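Local coordinates for protein CTD kinase subunit gamma (Schizosaccharomyces pombe, PDB 5CE7) that is the gamma subunit of the CTD kinase complex, probably needed to activate the kinase that hyperphosphorylates the C-terminal repeats of RNA polymerase II's largest subunit, at residues A[96-110]-A[128-140]. Sequence-based numbering, arbitrary orientation.
Sequences APIGAAGAANAPEVR and KDAMATVEAHEQA
Both terminal nitrogens of R110 grip one carboxylate oxygen, E138 OE1, with R110 NH2 at 2.8 Å and R110 NH1 on the syn side, the oxygen lying close to the guanidinium plane. R110 NH2 also forms a salt bridge with E135 OE1 at 2.9 Å, bridging two acids three residues apart on one helix, which should ease their mutual repulsion. Arginine suits the place because its chain, extended from CG to NE, reaches among M131, V134, E135 and E138 as a knob in a hole. V134 CG1 lies over one guanidinium face, 3.5 Å above the plane and offset toward the rim, and the selenomethionine M131 puts its methyl beside R110 CD. Water 2 joins R110 NE to M131 O. Small residues let the helices close in: A106 CB meets V134 CG1 at 3.6 Å, and G102 CA makes a CA-H...O contact to H137 O at 3.5 Å, where there is no room for a side chain.

At the other end H137 ND1 donates to A96 O at 2.6 Å, in the ring plane, while I98 N sits over the ring's centre and T133 CG2 covers the opposite face. G99 N donates to A140 O, a carboxylate that merely ends this fragment, so the bond may be absent from the full-length protein. Glycine fits at G99 because phi 103° and psi -169° would jam a side chain against I98 O.

Segments 100-110 and 128-139 of helices 100-118 and 124-139 run at 129°, axes 7.0 Å apart, within the noncanonical all-helical CTD-interacting domain. V92 of helix 88-95 and L113 also touch V134, while F54 and V58 of helix 54-73 pack against A101 and N105.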
loop_
_atom_site.group_PDB
_atom_site.type_symbol
_atom_site.label_atom_id
_atom_site.label_comp_id
_atom_site.label_asym_id
_atom_site.label_seq_id
_atom_site.Cartn_x
_atom_site.Cartn_y
_atom_site.Cartn_z
ATOM N N ALA A 96 -11.120 1.994 -0.116
ATOM C CA ALA A 96 -12.240 2.923 -0.035
ATOM C C ALA A 96 -13.230 2.669 -1.165
ATOM O O ALA A 96 -13.345 3.478 -2.090
ATOM C CB ALA A 96 -11.736 4.357 -0.107
ATOM N N PRO A 97 -13.952 1.540 -1.098
ATOM C CA PRO A 97 -14.909 1.182 -2.155
ATOM C C PRO A 97 -16.193 2.013 -2.101
ATOM O O PRO A 97 -16.394 2.778 -1.155
ATOM C CB PRO A 97 -15.232 -0.283 -1.837
ATOM C CG PRO A 97 -15.076 -0.363 -0.342
ATOM C CD PRO A 97 -13.881 0.508 -0.048
ATOM N N ILE A 98 -17.057 1.847 -3.099
ATOM C CA ILE A 98 -18.388 2.436 -3.063
ATOM C C ILE A 98 -19.110 1.952 -1.805
ATOM O O ILE A 98 -18.875 0.841 -1.334
ATOM C CB ILE A 98 -19.213 2.048 -4.322
ATOM C CG1 ILE A 98 -20.509 2.856 -4.402
ATOM C CG2 ILE A 98 -19.535 0.566 -4.322
ATOM C CD1 ILE A 98 -20.324 4.276 -4.809
ATOM N N GLY A 99 -19.975 2.792 -1.249
ATOM C CA GLY A 99 -20.668 2.452 -0.021
ATOM C C GLY A 99 -20.075 3.163 1.182
ATOM O O GLY A 99 -19.254 4.059 1.041
ATOM N N ALA A 100 -20.489 2.752 2.373
ATOM C CA ALA A 100 -20.134 3.463 3.600
ATOM C C ALA A 100 -18.654 3.380 3.980
ATOM O O ALA A 100 -18.139 4.279 4.641
ATOM C CB ALA A 100 -21.018 2.987 4.767
ATOM N N ALA A 101 -17.965 2.314 3.575
ATOM C CA ALA A 101 -16.537 2.197 3.913
ATOM C C ALA A 101 -15.704 3.246 3.194
ATOM O O ALA A 101 -14.655 3.669 3.689
ATOM C CB ALA A 101 -15.999 0.782 3.627
ATOM N N GLY A 102 -16.182 3.674 2.031
ATOM C CA GLY A 102 -15.527 4.745 1.287
ATOM C C GLY A 102 -15.517 6.024 2.108
ATOM O O GLY A 102 -14.516 6.731 2.164
ATOM N N ALA A 103 -16.632 6.304 2.776
ATOM C CA ALA A 103 -16.722 7.471 3.651
ATOM C C ALA A 103 -15.874 7.295 4.911
ATOM O O ALA A 103 -15.158 8.213 5.322
ATOM C CB ALA A 103 -18.186 7.759 4.015
ATOM N N ALA A 104 -15.952 6.114 5.523
ATOM C CA ALA A 104 -15.186 5.836 6.729
ATOM C C ALA A 104 -13.668 5.942 6.515
ATOM O O ALA A 104 -12.944 6.341 7.419
ATOM C CB ALA A 104 -15.560 4.449 7.313
ATOM N N ASN A 105 -13.192 5.587 5.325
ATOM C CA ASN A 105 -11.754 5.593 5.060
ATOM C C ASN A 105 -11.243 6.744 4.193
ATOM O O ASN A 105 -10.063 6.778 3.875
ATOM C CB ASN A 105 -11.327 4.276 4.402
ATOM C CG ASN A 105 -11.470 3.097 5.328
ATOM O OD1 ASN A 105 -11.527 3.260 6.553
ATOM N ND2 ASN A 105 -11.516 1.893 4.757
ATOM N N ALA A 106 -12.109 7.670 3.795
ATOM C CA ALA A 106 -11.684 8.703 2.844
ATOM C C ALA A 106 -10.512 9.598 3.321
ATOM O O ALA A 106 -9.570 9.843 2.571
ATOM C CB ALA A 106 -12.875 9.550 2.395
ATOM N N PRO A 107 -10.568 10.105 4.562
ATOM C CA PRO A 107 -9.459 10.976 4.983
ATOM C C PRO A 107 -8.126 10.228 5.080
ATOM O O PRO A 107 -7.067 10.810 4.852
ATOM C CB PRO A 107 -9.898 11.456 6.375
ATOM C CG PRO A 107 -11.416 11.302 6.360
ATOM C CD PRO A 107 -11.650 10.053 5.562
ATOM N N GLU A 108 -8.180 8.946 5.431
ATOM C CA GLU A 108 -6.970 8.179 5.627
ATOM C C GLU A 108 -6.352 7.820 4.283
ATOM O O GLU A 108 -5.136 7.776 4.159
ATOM C CB GLU A 108 -7.243 6.928 6.484
ATOM C CG GLU A 108 -7.593 7.214 7.971
ATOM C CD GLU A 108 -8.943 7.932 8.185
ATOM O OE1 GLU A 108 -9.035 8.725 9.149
ATOM O OE2 GLU A 108 -9.916 7.687 7.420
ATOM N N VAL A 109 -7.189 7.591 3.271
ATOM C CA VAL A 109 -6.679 7.294 1.943
ATOM C C VAL A 109 -6.177 8.596 1.310
ATOM O O VAL A 109 -5.168 8.609 0.604
ATOM C CB VAL A 109 -7.740 6.593 1.049
ATOM C CG1 VAL A 109 -7.290 6.562 -0.406
ATOM C CG2 VAL A 109 -8.012 5.166 1.561
ATOM N N ARG A 110 -6.869 9.698 1.586
ATOM C CA ARG A 110 -6.393 10.996 1.123
ATOM C C ARG A 110 -5.008 11.325 1.667
ATOM O O ARG A 110 -4.184 11.907 0.959
ATOM C CB ARG A 110 -7.387 12.119 1.463
ATOM C CG ARG A 110 -8.688 12.020 0.677
ATOM C CD ARG A 110 -9.512 13.300 0.769
ATOM N NE ARG A 110 -10.716 13.214 -0.056
ATOM C CZ ARG A 110 -11.959 13.167 0.407
ATOM N NH1 ARG A 110 -12.195 13.215 1.718
ATOM N NH2 ARG A 110 -12.971 13.083 -0.451
ATOM N N LYS A 128 -5.062 12.853 -9.407
ATOM C CA LYS A 128 -6.370 13.404 -9.729
ATOM C C LYS A 128 -7.401 12.290 -9.879
ATOM O O LYS A 128 -8.509 12.395 -9.359
ATOM C CB LYS A 128 -6.316 14.253 -11.007
ATOM C CG LYS A 128 -5.645 15.623 -10.835
ATOM C CD LYS A 128 -5.789 16.471 -12.101
ATOM C CE LYS A 128 -5.181 17.863 -11.940
ATOM N NZ LYS A 128 -3.766 17.936 -12.402
ATOM N N ASP A 129 -7.038 11.234 -10.601
ATOM C CA ASP A 129 -7.920 10.078 -10.770
ATOM C C ASP A 129 -8.253 9.405 -9.435
ATOM O O ASP A 129 -9.406 9.089 -9.158
ATOM C CB ASP A 129 -7.294 9.038 -11.714
ATOM C CG ASP A 129 -7.508 9.372 -13.195
ATOM O OD1 ASP A 129 -8.253 10.325 -13.508
ATOM O OD2 ASP A 129 -6.934 8.667 -14.045
ATOM N N ALA A 130 -7.233 9.163 -8.624
ATOM C CA ALA A 130 -7.419 8.468 -7.352
ATOM C C ALA A 130 -8.223 9.318 -6.366
ATOM O O ALA A 130 -9.083 8.809 -5.643
ATOM C CB ALA A 130 -6.065 8.090 -6.762
HETATM N N MSE A 131 -7.945 10.616 -6.343
HETATM C CA MSE A 131 -8.704 11.548 -5.501
HETATM C C MSE A 131 -10.172 11.629 -5.928
HETATM O O MSE A 131 -11.071 11.728 -5.082
HETATM C CB MSE A 131 -8.059 12.940 -5.501
HETATM C CG MSE A 131 -6.730 13.000 -4.742
HETATM SE SE MSE A 131 -6.937 12.755 -2.800
HETATM C CE MSE A 131 -7.774 14.492 -2.420
ATOM N N ALA A 132 -10.424 11.580 -7.236
ATOM C CA ALA A 132 -11.814 11.579 -7.716
ATOM C C ALA A 132 -12.535 10.287 -7.313
ATOM O O ALA A 132 -13.735 10.285 -7.058
ATOM C CB ALA A 132 -11.872 11.779 -9.231
ATOM N N THR A 133 -11.796 9.187 -7.264
ATOM C CA THR A 133 -12.365 7.919 -6.835
ATOM C C THR A 133 -12.784 7.988 -5.374
ATOM O O THR A 133 -13.891 7.596 -5.023
ATOM C CB THR A 133 -11.372 6.754 -7.031
ATOM O OG1 THR A 133 -11.041 6.653 -8.420
ATOM C CG2 THR A 133 -11.994 5.440 -6.569
ATOM N N VAL A 134 -11.892 8.494 -4.524
ATOM C CA VAL A 134 -12.206 8.678 -3.119
ATOM C C VAL A 134 -13.444 9.562 -2.928
ATOM O O VAL A 134 -14.307 9.265 -2.108
ATOM C CB VAL A 134 -11.013 9.282 -2.339
ATOM C CG1 VAL A 134 -11.418 9.601 -0.912
ATOM C CG2 VAL A 134 -9.816 8.316 -2.352
ATOM N N GLU A 135 -13.530 10.654 -3.676
ATOM C CA GLU A 135 -14.672 11.541 -3.537
ATOM C C GLU A 135 -15.965 10.838 -3.953
ATOM O O GLU A 135 -16.961 10.886 -3.237
ATOM C CB GLU A 135 -14.463 12.839 -4.327
ATOM C CG GLU A 135 -15.664 13.766 -4.306
ATOM C CD GLU A 135 -16.006 14.263 -2.905
ATOM O OE1 GLU A 135 -15.147 14.167 -2.002
ATOM O OE2 GLU A 135 -17.144 14.749 -2.709
ATOM N N ALA A 136 -15.940 10.167 -5.104
ATOM C CA ALA A 136 -17.103 9.397 -5.556
ATOM C C ALA A 136 -17.551 8.369 -4.504
ATOM O O ALA A 136 -18.741 8.213 -4.241
ATOM C CB ALA A 136 -16.802 8.696 -6.887
ATOM N N HIS A 137 -16.590 7.685 -3.897
ATOM C CA HIS A 137 -16.901 6.655 -2.903
ATOM C C HIS A 137 -17.235 7.205 -1.510
ATOM O O HIS A 137 -17.855 6.518 -0.686
ATOM C CB HIS A 137 -15.772 5.616 -2.846
ATOM C CG HIS A 137 -15.654 4.803 -4.105
ATOM N ND1 HIS A 137 -14.669 3.851 -4.286
ATOM C CD2 HIS A 137 -16.398 4.794 -5.229
ATOM C CE1 HIS A 137 -14.823 3.287 -5.474
ATOM N NE2 HIS A 137 -15.865 3.842 -6.070
ATOM N N GLU A 138 -16.830 8.439 -1.234
ATOM C CA GLU A 138 -17.268 9.091 -0.003
ATOM C C GLU A 138 -18.739 9.500 -0.142
ATOM O O GLU A 138 -19.531 9.371 0.793
ATOM C CB GLU A 138 -16.390 10.310 0.338
ATOM C CG GLU A 138 -16.941 11.150 1.505
ATOM C CD GLU A 138 -16.097 12.383 1.843
ATOM O OE1 GLU A 138 -14.957 12.505 1.373
ATOM O OE2 GLU A 138 -16.591 13.242 2.587
ATOM N N GLN A 139 -19.108 9.988 -1.317
ATOM C CA GLN A 139 -20.447 10.532 -1.506
ATOM C C GLN A 139 -21.509 9.454 -1.698
ATOM O O GLN A 139 -22.677 9.666 -1.379
ATOM C CB GLN A 139 -20.478 11.530 -2.671
ATOM C CG GLN A 139 -19.482 12.687 -2.544
ATOM C CD GLN A 139 -19.624 13.479 -1.247
ATOM O OE1 GLN A 139 -20.642 13.396 -0.557
ATOM N NE2 GLN A 139 -18.593 14.254 -0.911
ATOM N N ALA A 140 -21.102 8.293 -2.201
ATOM C CA ALA A 140 -22.039 7.207 -2.461
ATOM C C ALA A 140 -21.488 5.850 -2.012
ATOM O O ALA A 140 -20.290 5.678 -1.756
ATOM C CB ALA A 140 -22.411 7.174 -3.938
ATOM O OXT ALA A 140 -22.243 4.884 -1.907
HETATM O O HOH W 1 -20.282 6.941 1.341
HETATM O O HOH W 2 -11.067 13.432 -2.887
#